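Local coordinates for protein chorismate synthase (Campylobacter jejuni, PDB 1SQ1) that probably catalyses the last step of the shikimate pathway, the reduced-FMN-dependent elimination of phosphate from 5-enolpyruvylshikimate 3-phosphate to give chorismate, at residues A20-F34 / G71-F83. Numbering follows the deposited sequence.
Sequences AVGCIIDGMPAGVKF and GYTTGHPIAIVVF. With SO4 (sulfate ion), chain C.
Thr-73 is gripped by the loop 29-34 through both its backbone and its side chain. With chi1 at 61°, OG1 sits between its own N and carbonyl carbon and gives a 2.8 Å hydrogen bond to Pro-29 O, in the carbonyl plane on a lone pair; proline, having no N-H, can still offer this carbonyl. Thr-73 O accepts from Gly-31 N at 2.7 Å, and Thr-73 N donates to Val-32 O. Thr-73 CG2 lies 3.6 Å from Val-32 CB and at the edge of the Phe-34 ring. Phe-34, its CG anti to the backbone N (chi1 -168°), also brings CE2 within 4.3 Å of Ile-78 CG2. Lys-33 CA lies over one face of the Tyr-72 ring, 4.2 Å from its centroid, a CH-pi contact. Gly-75 suits its place through its positive phi (104°), and its CA lies 3.6 Å from Ala-30 CB.

Beyond this loop, strands 21-26 and 78-82 pair antiparallel. Beta-branched residues suit the extended chain; on one face Ile-24 CD1 rests against the small methyl of Ala-79. On the other face Val-21 and Ile-80 meet helix 128-143, as do Met-28 and Phe-34 of the loop. Strands 9-13 and 62-64 flank the pair in a five-stranded antiparallel sheet, and a neighbouring subunit packs against Ile-24 and Ala-79.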
# COMPACT_ATOMS: atom_id res chain seq x y z
N ALA A 20 -1.82 -26.45 -12.23
CA ALA A 20 -0.73 -26.02 -11.37
C ALA A 20 -0.98 -24.63 -10.77
O ALA A 20 -1.78 -23.84 -11.28
CB ALA A 20 0.58 -26.03 -12.15
N VAL A 21 -0.30 -24.34 -9.67
CA VAL A 21 -0.42 -23.05 -9.01
C VAL A 21 0.90 -22.30 -9.20
O VAL A 21 1.86 -22.85 -9.75
CB VAL A 21 -0.68 -23.22 -7.50
CG1 VAL A 21 -1.96 -23.99 -7.28
CG2 VAL A 21 0.49 -23.94 -6.85
N GLY A 22 0.96 -21.06 -8.74
CA GLY A 22 2.18 -20.29 -8.89
C GLY A 22 2.26 -19.12 -7.94
O GLY A 22 1.23 -18.58 -7.53
N CYS A 23 3.48 -18.73 -7.57
CA CYS A 23 3.65 -17.59 -6.69
C CYS A 23 4.76 -16.67 -7.19
O CYS A 23 5.54 -17.04 -8.06
CB CYS A 23 3.94 -18.05 -5.25
SG CYS A 23 5.63 -18.52 -4.86
N ILE A 24 4.79 -15.46 -6.65
CA ILE A 24 5.79 -14.47 -7.03
C ILE A 24 6.29 -13.84 -5.73
O ILE A 24 5.50 -13.38 -4.92
CB ILE A 24 5.18 -13.35 -7.92
CG1 ILE A 24 4.51 -13.95 -9.16
CG2 ILE A 24 6.26 -12.39 -8.40
CD1 ILE A 24 5.47 -14.71 -10.05
N ILE A 25 7.60 -13.85 -5.52
CA ILE A 25 8.13 -13.23 -4.32
C ILE A 25 8.94 -12.04 -4.80
O ILE A 25 9.96 -12.18 -5.48
CB ILE A 25 9.05 -14.16 -3.51
CG1 ILE A 25 8.28 -15.41 -3.06
CG2 ILE A 25 9.59 -13.42 -2.31
CD1 ILE A 25 8.36 -16.59 -4.04
N ASP A 26 8.48 -10.85 -4.46
CA ASP A 26 9.15 -9.63 -4.86
C ASP A 26 9.68 -8.97 -3.60
O ASP A 26 9.04 -9.03 -2.56
CB ASP A 26 8.14 -8.74 -5.60
CG ASP A 26 8.78 -7.49 -6.20
OD1 ASP A 26 9.71 -7.60 -7.03
OD2 ASP A 26 8.33 -6.38 -5.84
N GLY A 27 10.86 -8.38 -3.69
CA GLY A 27 11.43 -7.71 -2.53
C GLY A 27 12.62 -8.41 -1.92
O GLY A 27 13.27 -7.86 -1.03
N MSE A 28 12.92 -9.61 -2.40
CA MSE A 28 14.05 -10.37 -1.89
C MSE A 28 15.35 -9.69 -2.28
O MSE A 28 15.55 -9.30 -3.43
CB MSE A 28 14.04 -11.80 -2.44
CG MSE A 28 13.08 -12.72 -1.68
SE MSE A 28 13.89 -13.54 -0.12
CE MSE A 28 13.66 -12.14 1.20
N PRO A 29 16.26 -9.51 -1.30
CA PRO A 29 17.54 -8.86 -1.62
C PRO A 29 18.39 -9.73 -2.53
O PRO A 29 18.26 -10.95 -2.53
CB PRO A 29 18.16 -8.63 -0.24
CG PRO A 29 17.57 -9.70 0.60
CD PRO A 29 16.15 -9.80 0.13
N ALA A 30 19.24 -9.10 -3.34
CA ALA A 30 20.09 -9.87 -4.24
C ALA A 30 21.22 -10.53 -3.47
O ALA A 30 21.53 -10.15 -2.33
CB ALA A 30 20.64 -8.97 -5.33
N GLY A 31 21.82 -11.54 -4.08
CA GLY A 31 22.91 -12.23 -3.43
C GLY A 31 22.48 -13.08 -2.26
O GLY A 31 22.88 -12.83 -1.12
N VAL A 32 21.64 -14.08 -2.53
CA VAL A 32 21.19 -15.00 -1.49
C VAL A 32 21.29 -16.42 -2.06
O VAL A 32 20.76 -16.71 -3.14
CB VAL A 32 19.73 -14.72 -1.01
CG1 VAL A 32 19.28 -15.83 -0.07
CG2 VAL A 32 19.67 -13.39 -0.26
N LYS A 33 22.00 -17.27 -1.33
CA LYS A 33 22.21 -18.64 -1.75
C LYS A 33 20.83 -19.28 -1.91
O LYS A 33 20.11 -19.50 -0.94
CB LYS A 33 23.05 -19.37 -0.69
CG LYS A 33 23.59 -20.73 -1.12
CD LYS A 33 22.55 -21.83 -0.89
CE LYS A 33 22.76 -23.05 -1.82
NZ LYS A 33 21.80 -24.18 -1.49
N PHE A 34 20.44 -19.55 -3.15
CA PHE A 34 19.14 -20.15 -3.40
C PHE A 34 19.20 -21.67 -3.36
O PHE A 34 19.63 -22.32 -4.31
CB PHE A 34 18.60 -19.65 -4.74
CG PHE A 34 17.15 -19.98 -4.96
CD1 PHE A 34 16.77 -21.15 -5.60
CD2 PHE A 34 16.16 -19.10 -4.53
CE1 PHE A 34 15.43 -21.46 -5.80
CE2 PHE A 34 14.81 -19.39 -4.72
CZ PHE A 34 14.44 -20.58 -5.36
N GLY A 71 22.67 -19.94 -8.93
CA GLY A 71 22.50 -20.31 -7.53
C GLY A 71 22.22 -19.18 -6.55
O GLY A 71 21.96 -19.44 -5.37
N TYR A 72 22.28 -17.94 -7.01
CA TYR A 72 22.03 -16.80 -6.14
C TYR A 72 20.86 -15.93 -6.60
O TYR A 72 20.54 -15.86 -7.79
CB TYR A 72 23.30 -15.95 -6.02
CG TYR A 72 24.35 -16.56 -5.13
CD1 TYR A 72 24.96 -17.77 -5.46
CD2 TYR A 72 24.70 -15.96 -3.92
CE1 TYR A 72 25.90 -18.36 -4.61
CE2 TYR A 72 25.63 -16.54 -3.06
CZ TYR A 72 26.23 -17.74 -3.41
OH TYR A 72 27.16 -18.32 -2.57
N THR A 73 20.21 -15.27 -5.64
CA THR A 73 19.08 -14.41 -5.97
C THR A 73 19.61 -13.16 -6.63
O THR A 73 20.62 -12.59 -6.21
CB THR A 73 18.27 -14.01 -4.71
OG1 THR A 73 19.11 -13.27 -3.80
CG2 THR A 73 17.73 -15.25 -4.01
N THR A 74 18.92 -12.73 -7.67
CA THR A 74 19.30 -11.56 -8.43
C THR A 74 18.80 -10.28 -7.78
O THR A 74 19.36 -9.20 -7.99
CB THR A 74 18.73 -11.66 -9.85
OG1 THR A 74 17.30 -11.63 -9.80
CG2 THR A 74 19.17 -12.97 -10.49
N GLY A 75 17.75 -10.40 -6.98
CA GLY A 75 17.18 -9.24 -6.32
C GLY A 75 15.91 -8.84 -7.02
O GLY A 75 15.26 -7.88 -6.63
N HIS A 76 15.55 -9.58 -8.07
CA HIS A 76 14.34 -9.31 -8.83
C HIS A 76 13.26 -10.31 -8.42
O HIS A 76 13.56 -11.30 -7.73
CB HIS A 76 14.59 -9.43 -10.35
CG HIS A 76 15.57 -8.43 -10.88
ND1 HIS A 76 15.52 -7.98 -12.19
CD2 HIS A 76 16.61 -7.80 -10.30
CE1 HIS A 76 16.50 -7.11 -12.38
NE2 HIS A 76 17.17 -6.99 -11.25
N PRO A 77 12.00 -10.08 -8.83
CA PRO A 77 10.89 -10.98 -8.50
C PRO A 77 11.21 -12.42 -8.88
O PRO A 77 11.59 -12.70 -10.01
CB PRO A 77 9.71 -10.40 -9.27
CG PRO A 77 10.36 -9.61 -10.35
CD PRO A 77 11.51 -8.96 -9.66
N ILE A 78 11.03 -13.33 -7.93
CA ILE A 78 11.31 -14.74 -8.13
C ILE A 78 10.05 -15.50 -8.50
O ILE A 78 9.30 -15.92 -7.63
CB ILE A 78 11.90 -15.33 -6.83
CG1 ILE A 78 13.17 -14.56 -6.47
CG2 ILE A 78 12.18 -16.81 -6.99
CD1 ILE A 78 13.71 -14.89 -5.12
N ALA A 79 9.80 -15.69 -9.79
CA ALA A 79 8.60 -16.42 -10.17
C ALA A 79 8.80 -17.92 -10.00
O ALA A 79 9.89 -18.45 -10.21
CB ALA A 79 8.21 -16.09 -11.61
N ILE A 80 7.73 -18.61 -9.60
CA ILE A 80 7.78 -20.05 -9.39
C ILE A 80 6.45 -20.69 -9.77
O ILE A 80 5.38 -20.13 -9.53
CB ILE A 80 8.10 -20.40 -7.92
CG1 ILE A 80 9.47 -19.83 -7.52
CG2 ILE A 80 8.07 -21.91 -7.74
CD1 ILE A 80 9.97 -20.22 -6.13
N VAL A 81 6.52 -21.87 -10.38
CA VAL A 81 5.32 -22.59 -10.79
C VAL A 81 5.47 -24.03 -10.34
O VAL A 81 6.52 -24.66 -10.55
CB VAL A 81 5.14 -22.58 -12.33
CG1 VAL A 81 3.74 -23.07 -12.68
CG2 VAL A 81 5.36 -21.18 -12.87
N VAL A 82 4.43 -24.57 -9.72
CA VAL A 82 4.44 -25.93 -9.22
C VAL A 82 3.28 -26.72 -9.80
O VAL A 82 2.16 -26.23 -9.84
CB VAL A 82 4.35 -25.95 -7.69
CG1 VAL A 82 4.35 -27.37 -7.18
CG2 VAL A 82 5.51 -25.17 -7.09
N PHE A 83 3.56 -27.94 -10.26
CA PHE A 83 2.54 -28.81 -10.85
C PHE A 83 2.11 -29.92 -9.89
O PHE A 83 1.56 -30.95 -10.32
CB PHE A 83 3.04 -29.43 -12.16
CG PHE A 83 3.31 -28.43 -13.24
CD1 PHE A 83 4.53 -27.75 -13.29
CD2 PHE A 83 2.34 -28.14 -14.20
CE1 PHE A 83 4.79 -26.80 -14.29
CE2 PHE A 83 2.58 -27.18 -15.20
CZ PHE A 83 3.81 -26.51 -15.25
S SO4 C . 16.29 -12.76 -13.58
O1 SO4 C . 16.14 -14.20 -13.23
O2 SO4 C . 17.60 -12.57 -14.26
O3 SO4 C . 15.18 -12.37 -14.50
O4 SO4 C . 16.24 -11.93 -12.35